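Local coordinates for protein esterase (PDB 7ATL) that hydrolyses carboxylic esters as a family VIII carboxylesterase of beta-lactamase fold and also shows promiscuous acyltransferase activity, at residues L121-S126 and A174-G179; G234-L239 and G244-L249. All blocks are in the same frame, centred on the assembly; numbering follows the deposited sequence.

Contact 1: L121-S126 and A174-G179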
ATOM      1  N   LEU A 121       2.652   7.823 -15.218  1.00 23.96           N
ATOM      2  CA  LEU A 121       3.490   6.623 -15.015  1.00 25.17           C
ATOM      3  C   LEU A 121       2.607   5.373 -14.988  1.00 24.44           C
ATOM      4  O   LEU A 121       1.341   5.496 -14.895  1.00 22.68           O
ATOM      5  CB  LEU A 121       4.283   6.813 -13.725  1.00 25.57           C
ATOM      6  CG  LEU A 121       5.241   7.999 -13.771  1.00 25.76           C
ATOM      7  CD1 LEU A 121       5.734   8.369 -12.378  1.00 25.94           C
ATOM      8  CD2 LEU A 121       6.404   7.687 -14.696  1.00 24.77           C
ATOM      9  N   ASP A 122       3.256   4.219 -15.118  1.00 23.48           N
ATOM     10  CA  ASP A 122       2.572   2.907 -15.195  1.00 26.07           C
ATOM     11  C   ASP A 122       3.221   1.942 -14.193  1.00 24.55           C
ATOM     12  O   ASP A 122       4.069   2.360 -13.387  1.00 24.54           O
ATOM     13  CB  ASP A 122       2.581   2.371 -16.635  1.00 28.34           C
ATOM     14  CG  ASP A 122       1.392   1.489 -17.002  1.00 31.43           C
ATOM     15  OD1 ASP A 122       0.581   1.165 -16.090  1.00 31.74           O
ATOM     16  OD2 ASP A 122       1.292   1.103 -18.198  1.00 36.32           O
ATOM     17  N   TYR A 123       2.761   0.704 -14.196  1.00 23.49           N
ATOM     18  CA  TYR A 123       3.400  -0.443 -13.521  1.00 24.29           C
ATOM     19  C   TYR A 123       3.667  -1.483 -14.605  1.00 25.65           C
ATOM     20  O   TYR A 123       2.818  -1.587 -15.507  1.00 25.07           O
ATOM     21  CB  TYR A 123       2.477  -1.002 -12.441  1.00 23.19           C
ATOM     22  CG  TYR A 123       2.841  -0.675 -11.017  1.00 24.05           C
ATOM     23  CD1 TYR A 123       4.142  -0.813 -10.545  1.00 24.86           C
ATOM     24  CD2 TYR A 123       1.856  -0.319 -10.104  1.00 24.43           C
ATOM     25  CE1 TYR A 123       4.460  -0.543  -9.223  1.00 24.36           C
ATOM     26  CE2 TYR A 123       2.157  -0.064  -8.775  1.00 22.59           C
ATOM     27  CZ  TYR A 123       3.460  -0.165  -8.341  1.00 22.89           C
ATOM     28  OH  TYR A 123       3.743   0.106  -7.043  1.00 23.03           O
ATOM     29  N   ARG A 124       4.794  -2.184 -14.527  1.00 26.32           N
ATOM     30  CA  ARG A 124       5.154  -3.271 -15.459  1.00 30.20           C
ATOM     31  C   ARG A 124       4.092  -4.361 -15.346  1.00 31.04           C
ATOM     32  O   ARG A 124       3.785  -4.999 -16.385  1.00 36.19           O
ATOM     33  CB  ARG A 124       6.549  -3.797 -15.109  1.00 35.46           C
ATOM     34  CG  ARG A 124       7.149  -4.791 -16.093  1.00 39.77           C
ATOM     35  CD  ARG A 124       8.504  -5.235 -15.571  1.00 42.30           C
ATOM     36  NE  ARG A 124       8.538  -6.689 -15.489  1.00 49.23           N
ATOM     37  CZ  ARG A 124       8.800  -7.419 -14.408  1.00 52.75           C
ATOM     38  NH1 ARG A 124       9.080  -6.863 -13.243  1.00 52.55           N
ATOM     39  NH2 ARG A 124       8.810  -8.735 -14.508  1.00 63.14           N
ATOM     40  N   LEU A 125       3.531  -4.549 -14.147  1.00 29.39           N
ATOM     41  CA  LEU A 125       2.498  -5.594 -13.899  1.00 29.09           C
ATOM     42  C   LEU A 125       1.161  -5.194 -14.538  1.00 30.14           C
ATOM     43  O   LEU A 125       0.311  -6.105 -14.691  1.00 30.10           O
ATOM     44  CB  LEU A 125       2.371  -5.901 -12.404  1.00 28.44           C
ATOM     45  CG  LEU A 125       2.095  -4.730 -11.462  1.00 30.88           C
ATOM     46  CD1 LEU A 125       0.725  -4.117 -11.685  1.00 30.57           C
ATOM     47  CD2 LEU A 125       2.211  -5.173 -10.022  1.00 33.05           C
ATOM     48  N   SER A 126       0.975  -3.918 -14.917  1.00 29.63           N
ATOM     49  CA  SER A 126      -0.205  -3.433 -15.684  1.00 30.95           C
ATOM     50  C   SER A 126       0.033  -3.567 -17.186  1.00 34.53           C
ATOM     51  O   SER A 126      -0.908  -3.217 -17.931  1.00 33.28           O
ATOM     52  CB  SER A 126      -0.545  -2.011 -15.400  1.00 31.23           C
ATOM     53  OG  SER A 126      -0.628  -1.795 -14.016  1.00 35.22           O
ATOM     54  N   ALA A 174       4.642   5.708  -9.193  1.00 20.79           N
ATOM     55  CA  ALA A 174       4.813   7.117  -8.770  1.00 21.89           C
ATOM     56  C   ALA A 174       5.414   7.183  -7.369  1.00 20.48           C
ATOM     57  O   ALA A 174       6.166   8.137  -7.107  1.00 19.38           O
ATOM     58  CB  ALA A 174       3.513   7.889  -8.822  1.00 22.64           C
ATOM     59  N   ILE A 175       5.056   6.262  -6.478  1.00 21.75           N
ATOM     60  CA  ILE A 175       5.482   6.372  -5.049  1.00 24.09           C
ATOM     61  C   ILE A 175       6.951   5.923  -4.944  1.00 24.08           C
ATOM     62  O   ILE A 175       7.641   6.410  -4.040  1.00 23.66           O
ATOM     63  CB  ILE A 175       4.515   5.647  -4.081  1.00 24.09           C
ATOM     64  CG1 ILE A 175       3.080   6.145  -4.239  1.00 26.40           C
ATOM     65  CG2 ILE A 175       4.959   5.808  -2.633  1.00 24.76           C
ATOM     66  CD1 ILE A 175       2.940   7.651  -4.097  1.00 28.44           C
ATOM     67  N   ASP A 176       7.422   5.076  -5.862  1.00 23.90           N
ATOM     68  CA  ASP A 176       8.857   4.709  -5.952  1.00 25.15           C
ATOM     69  C   ASP A 176       9.625   5.971  -6.345  1.00 26.31           C
ATOM     70  O   ASP A 176      10.704   6.235  -5.742  1.00 28.13           O
ATOM     71  CB  ASP A 176       9.113   3.542  -6.914  1.00 25.34           C
ATOM     72  CG  ASP A 176       8.518   2.209  -6.470  1.00 25.85           C
ATOM     73  OD1 ASP A 176       7.290   2.179  -6.208  1.00 25.61           O
ATOM     74  OD2 ASP A 176       9.287   1.206  -6.393  1.00 25.62           O
ATOM     75  N   VAL A 177       9.077   6.747  -7.285  1.00 25.05           N
ATOM     76  CA  VAL A 177       9.677   8.048  -7.697  1.00 26.82           C
ATOM     77  C   VAL A 177       9.673   9.003  -6.488  1.00 27.87           C
ATOM     78  O   VAL A 177      10.726   9.610  -6.216  1.00 28.16           O
ATOM     79  CB  VAL A 177       8.980   8.643  -8.938  1.00 27.43           C
ATOM     80  CG1 VAL A 177       9.588   9.982  -9.325  1.00 27.10           C
ATOM     81  CG2 VAL A 177       9.047   7.684 -10.119  1.00 27.78           C
ATOM     82  N   LEU A 178       8.557   9.080  -5.753  1.00 28.10           N
ATOM     83  CA  LEU A 178       8.403   9.984  -4.590  1.00 27.28           C
ATOM     84  C   LEU A 178       9.512   9.689  -3.580  1.00 26.92           C
ATOM     85  O   LEU A 178      10.143  10.643  -3.078  1.00 27.39           O
ATOM     86  CB  LEU A 178       7.012   9.796  -3.983  1.00 28.18           C
ATOM     87  CG  LEU A 178       6.673  10.727  -2.814  1.00 29.26           C
ATOM     88  CD1 LEU A 178       6.755  12.200  -3.200  1.00 27.57           C
ATOM     89  CD2 LEU A 178       5.297  10.388  -2.285  1.00 29.03           C
ATOM     90  N   GLY A 179       9.772   8.410  -3.328  1.00 27.12           N
ATOM     91  CA  GLY A 179      10.841   7.948  -2.419  1.00 26.31           C
ATOM     92  C   GLY A 179      12.177   8.581  -2.753  1.00 25.51           C
ATOM     93  O   GLY A 179      12.829   9.117  -1.842  1.00 23.68           O
TER
HETATM   94  O   HOH W   1       4.724   3.314  -6.659  1.00 17.83           O
HETATM   95  O   HOH W   2       6.171  -0.252  -6.276  1.00 18.13           O
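L121 reaches the first turn of helix 174-186 with a single methyl, CD1, which rests 3.9 Å from A174 CA and 4.1 Å from V177 CG2. Its CG lies anti to the carbonyl carbon (chi1 -63°), and this throws the isobutyl group across to the helix, between residues one turn apart. V177 answers with CG2, the branch beside its own backbone N, and the two side chains meet at a slant. L114 of helix 111-116 touches L121, A174 and V177 alike, closing this apolar patch from a third element.

The polar half of the contact works through water. Y123 OH and D176 OD1 stand 4.2 Å apart, the phenol ring and the carboxylate being turned almost perpendicular, 88°. Water 2 lies in the ring plane at the hydroxyl edge, accepts from Y123 OH at 2.6 Å and donates to D176 OD1. Water 1 also donates to D176 OD1 and accepts from I175 N at 3.0 Å, so it bridges the carboxylate to the backbone N of the preceding residue, within the first turn; its bond to Y123 OH is weak. Beyond the two segments, D176 OD2 is held by S262 and Y123 OH is hydrogen-bonded to K68 NZ. S65, K68 and Y123 match the Ser-Lys-Tyr arrangement of family VIII esterases and class C beta-lactamases, which probably places this contact at the edge of the active site.

Contact 2: G234-L239 and G244-L249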
ATOM      1  N   GLY A 234      10.466 -15.332  -7.819  1.00 30.08           N
ATOM      2  CA  GLY A 234      10.385 -15.084  -9.272  1.00 30.27           C
ATOM      3  C   GLY A 234       9.153 -15.702  -9.908  1.00 30.60           C
ATOM      4  O   GLY A 234       9.083 -15.761 -11.132  1.00 28.19           O
ATOM      5  N   MET A 235       8.166 -16.100  -9.116  1.00 32.36           N
ATOM      6  CA  MET A 235       6.875 -16.623  -9.639  1.00 35.22           C
ATOM      7  C   MET A 235       6.105 -15.518 -10.377  1.00 33.46           C
ATOM      8  O   MET A 235       5.928 -14.424  -9.793  1.00 32.85           O
ATOM      9  CB  MET A 235       6.032 -17.124  -8.463  1.00 38.74           C
ATOM     10  CG  MET A 235       4.990 -18.161  -8.791  1.00 40.76           C
ATOM     11  SD  MET A 235       4.538 -18.979  -7.241  1.00 41.04           S
ATOM     12  CE  MET A 235       3.862 -20.510  -7.887  1.00 47.32           C
ATOM     13  N   LEU A 236       5.605 -15.822 -11.575  1.00 32.33           N
ATOM     14  CA  LEU A 236       4.678 -14.942 -12.332  1.00 33.75           C
ATOM     15  C   LEU A 236       3.228 -15.381 -12.093  1.00 32.69           C
ATOM     16  O   LEU A 236       2.799 -16.360 -12.724  1.00 31.48           O
ATOM     17  CB  LEU A 236       5.007 -14.996 -13.827  1.00 35.35           C
ATOM     18  CG  LEU A 236       6.435 -14.627 -14.228  1.00 37.98           C
ATOM     19  CD1 LEU A 236       6.504 -14.288 -15.717  1.00 40.85           C
ATOM     20  CD2 LEU A 236       6.968 -13.464 -13.416  1.00 35.93           C
ATOM     21  N   LEU A 237       2.491 -14.610 -11.291  1.00 34.11           N
ATOM     22  CA  LEU A 237       1.058 -14.809 -10.918  1.00 33.05           C
ATOM     23  C   LEU A 237       0.144 -13.961 -11.809  1.00 32.21           C
ATOM     24  O   LEU A 237       0.445 -12.770 -11.988  1.00 32.86           O
ATOM     25  CB  LEU A 237       0.873 -14.404  -9.451  1.00 31.94           C
ATOM     26  CG  LEU A 237       1.533 -15.333  -8.439  1.00 34.62           C
ATOM     27  CD1 LEU A 237       1.134 -14.958  -7.023  1.00 35.77           C
ATOM     28  CD2 LEU A 237       1.165 -16.789  -8.722  1.00 36.69           C
ATOM     29  N   THR A 238      -0.958 -14.536 -12.304  1.00 34.20           N
ATOM     30  CA  THR A 238      -2.009 -13.790 -13.052  1.00 36.70           C
ATOM     31  C   THR A 238      -2.765 -12.915 -12.042  1.00 35.61           C
ATOM     32  O   THR A 238      -3.271 -13.436 -11.037  1.00 34.45           O
ATOM     33  CB  THR A 238      -2.910 -14.719 -13.885  1.00 35.23           C
ATOM     34  OG1 THR A 238      -2.075 -15.642 -14.574  1.00 33.61           O
ATOM     35  CG2 THR A 238      -3.749 -13.988 -14.915  1.00 33.28           C
ATOM     36  N   LEU A 239      -2.777 -11.606 -12.259  1.00 36.18           N
ATOM     37  CA  LEU A 239      -3.538 -10.690 -11.382  1.00 38.91           C
ATOM     38  C   LEU A 239      -5.018 -10.915 -11.662  1.00 42.02           C
ATOM     39  O   LEU A 239      -5.378 -11.298 -12.780  1.00 44.09           O
ATOM     40  CB  LEU A 239      -3.092  -9.251 -11.649  1.00 36.91           C
ATOM     41  CG  LEU A 239      -1.706  -8.936 -11.098  1.00 35.52           C
ATOM     42  CD1 LEU A 239      -1.010  -7.840 -11.893  1.00 34.61           C
ATOM     43  CD2 LEU A 239      -1.806  -8.582  -9.627  1.00 34.70           C
ATOM     44  N   GLY A 244      -4.428  -5.963 -13.634  1.00 40.81           N
ATOM     45  CA  GLY A 244      -3.269  -5.960 -14.537  1.00 37.51           C
ATOM     46  C   GLY A 244      -3.174  -7.266 -15.292  1.00 36.41           C
ATOM     47  O   GLY A 244      -4.201  -7.795 -15.684  1.00 36.29           O
ATOM     48  N   PHE A 245      -1.958  -7.752 -15.506  1.00 38.27           N
ATOM     49  CA  PHE A 245      -1.656  -8.978 -16.280  1.00 38.59           C
ATOM     50  C   PHE A 245      -0.973  -9.902 -15.288  1.00 35.05           C
ATOM     51  O   PHE A 245      -1.705 -10.565 -14.541  1.00 33.04           O
ATOM     52  CB  PHE A 245      -0.827  -8.678 -17.541  1.00 41.95           C
ATOM     53  CG  PHE A 245      -1.577  -7.945 -18.633  1.00 49.04           C
ATOM     54  CD1 PHE A 245      -1.766  -6.562 -18.567  1.00 48.05           C
ATOM     55  CD2 PHE A 245      -2.110  -8.631 -19.721  1.00 51.21           C
ATOM     56  CE1 PHE A 245      -2.465  -5.888 -19.560  1.00 47.70           C
ATOM     57  CE2 PHE A 245      -2.818  -7.954 -20.710  1.00 53.78           C
ATOM     58  CZ  PHE A 245      -2.994  -6.583 -20.630  1.00 50.73           C
ATOM     59  N   GLU A 246       0.361  -9.852 -15.243  1.00 33.35           N
ATOM     60  CA  GLU A 246       1.211 -10.809 -14.501  1.00 36.41           C
ATOM     61  C   GLU A 246       2.147 -10.007 -13.618  1.00 31.96           C
ATOM     62  O   GLU A 246       2.717  -9.028 -14.095  1.00 30.75           O
ATOM     63  CB  GLU A 246       1.996 -11.744 -15.427  1.00 41.29           C
ATOM     64  CG  GLU A 246       1.123 -12.793 -16.093  1.00 46.41           C
ATOM     65  CD  GLU A 246       1.894 -13.955 -16.697  1.00 57.44           C
ATOM     66  OE1 GLU A 246       3.140 -13.853 -16.809  1.00 64.10           O
ATOM     67  OE2 GLU A 246       1.255 -14.971 -17.046  1.00 65.31           O
ATOM     68  N   ILE A 247       2.277 -10.443 -12.374  1.00 29.64           N
ATOM     69  CA  ILE A 247       3.114  -9.790 -11.337  1.00 29.47           C
ATOM     70  C   ILE A 247       4.233 -10.770 -10.976  1.00 28.87           C
ATOM     71  O   ILE A 247       3.956 -11.988 -10.866  1.00 30.58           O
ATOM     72  CB  ILE A 247       2.268  -9.376 -10.112  1.00 29.26           C
ATOM     73  CG1 ILE A 247       3.152  -8.857  -8.978  1.00 27.56           C
ATOM     74  CG2 ILE A 247       1.388 -10.531  -9.644  1.00 31.40           C
ATOM     75  CD1 ILE A 247       2.407  -8.169  -7.894  1.00 28.51           C
ATOM     76  N   GLU A 248       5.438 -10.243 -10.785  1.00 26.19           N
ATOM     77  CA  GLU A 248       6.650 -11.013 -10.421  1.00 26.49           C
ATOM     78  C   GLU A 248       6.914 -10.808  -8.935  1.00 25.47           C
ATOM     79  O   GLU A 248       7.249  -9.679  -8.558  1.00 26.53           O
ATOM     80  CB  GLU A 248       7.851 -10.544 -11.248  1.00 25.58           C
ATOM     81  CG  GLU A 248       8.976 -11.544 -11.216  1.00 25.42           C
ATOM     82  CD  GLU A 248      10.259 -11.228 -11.960  1.00 25.33           C
ATOM     83  OE1 GLU A 248      10.280 -10.329 -12.845  1.00 24.32           O
ATOM     84  OE2 GLU A 248      11.242 -11.902 -11.620  1.00 24.34           O
ATOM     85  N   LEU A 249       6.818 -11.868  -8.138  1.00 25.36           N
ATOM     86  CA  LEU A 249       7.033 -11.783  -6.675  1.00 25.42           C
ATOM     87  C   LEU A 249       8.252 -12.607  -6.282  1.00 25.90           C
ATOM     88  O   LEU A 249       8.418 -13.720  -6.801  1.00 26.44           O
ATOM     89  CB  LEU A 249       5.795 -12.299  -5.952  1.00 25.82           C
ATOM     90  CG  LEU A 249       4.544 -11.451  -6.137  1.00 26.42           C
ATOM     91  CD1 LEU A 249       3.322 -12.142  -5.501  1.00 27.52           C
ATOM     92  CD2 LEU A 249       4.770 -10.058  -5.577  1.00 24.42           C
TER
HETATM   93  O   HOH W   3      10.625 -14.237 -12.482  1.00 25.72           O
HETATM   94  O   HOH W   4      -1.343 -14.578 -16.781  1.00 49.11           O
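L239 and I247 meet at about a right angle, with L239 CD2 set 3.7 Å from I247 CG2. On the same face L237 CB also approaches I247 CG2, and farther along its CD1 meets L249 CD1 at 3.9 Å, again with the side chains crosswise. I247 CG2 sits between its own backbone N and carbonyl carbon, CG1 being anti to N (chi1 173°), and from there this one methyl meets both L237 and L239. The other face carries L236, whose CD2 packs 3.5 Å from E248 CG, while its CD1 and CB lie against E246 OE1. Beside them, water 4 joins T238 OG1 to E246 OE2.

The backbones form a two-stranded antiparallel beta hairpin, 235-238 with 246-249. L237 and I247 are a hydrogen-bonded pair: L237 N to I247 O and the return bond from I247 N are each 3.0 Å, with both donors in the carbonyl plane. Between such pairs, CA-H...O contacts from L236 and E248 add to the ladder. Toward the turn, L239 N donates to F245 O at 2.7 Å, almost straight at 167°. At the far end the M235-L249 pair keeps one nearly straight bond, L249 N to M235 O at 3.2 Å, its donor tilted 19° from the carbonyl plane, while L249 O accepts only weak bonds from G234 N and M235 N.

Around the hairpin, H222 of strand 221-222 touches M235 and L237, and L125 and V342 pack on I247. E248, its chain extended from a CG anti to N, sends OE1 into a salt bridge with R124, while water 3 donates to G234 O and, weakly, to E248 OE2.

Contacts 1 and 2 follow one another along the chain, and their centres lie 16 Å apart. They join through the 3-10 turn at 124-126: R124 NH2 forms a salt bridge to E248 OE1 at 2.7 Å, and L125 O probably accepts a hydrogen bond from F245 N at 2.9 Å. L125 O also packs 3.5 Å from L239 CD1. The hairpin is thereby fastened directly to the residues following Y123, whose hydroxyl faces K68 in the probable active site. Bound di(hydroxyethyl)ether is found about 4 Å from the side chain of L239 and about 6 Å from that of Y123, consistent with both contacts bordering the substrate pocket.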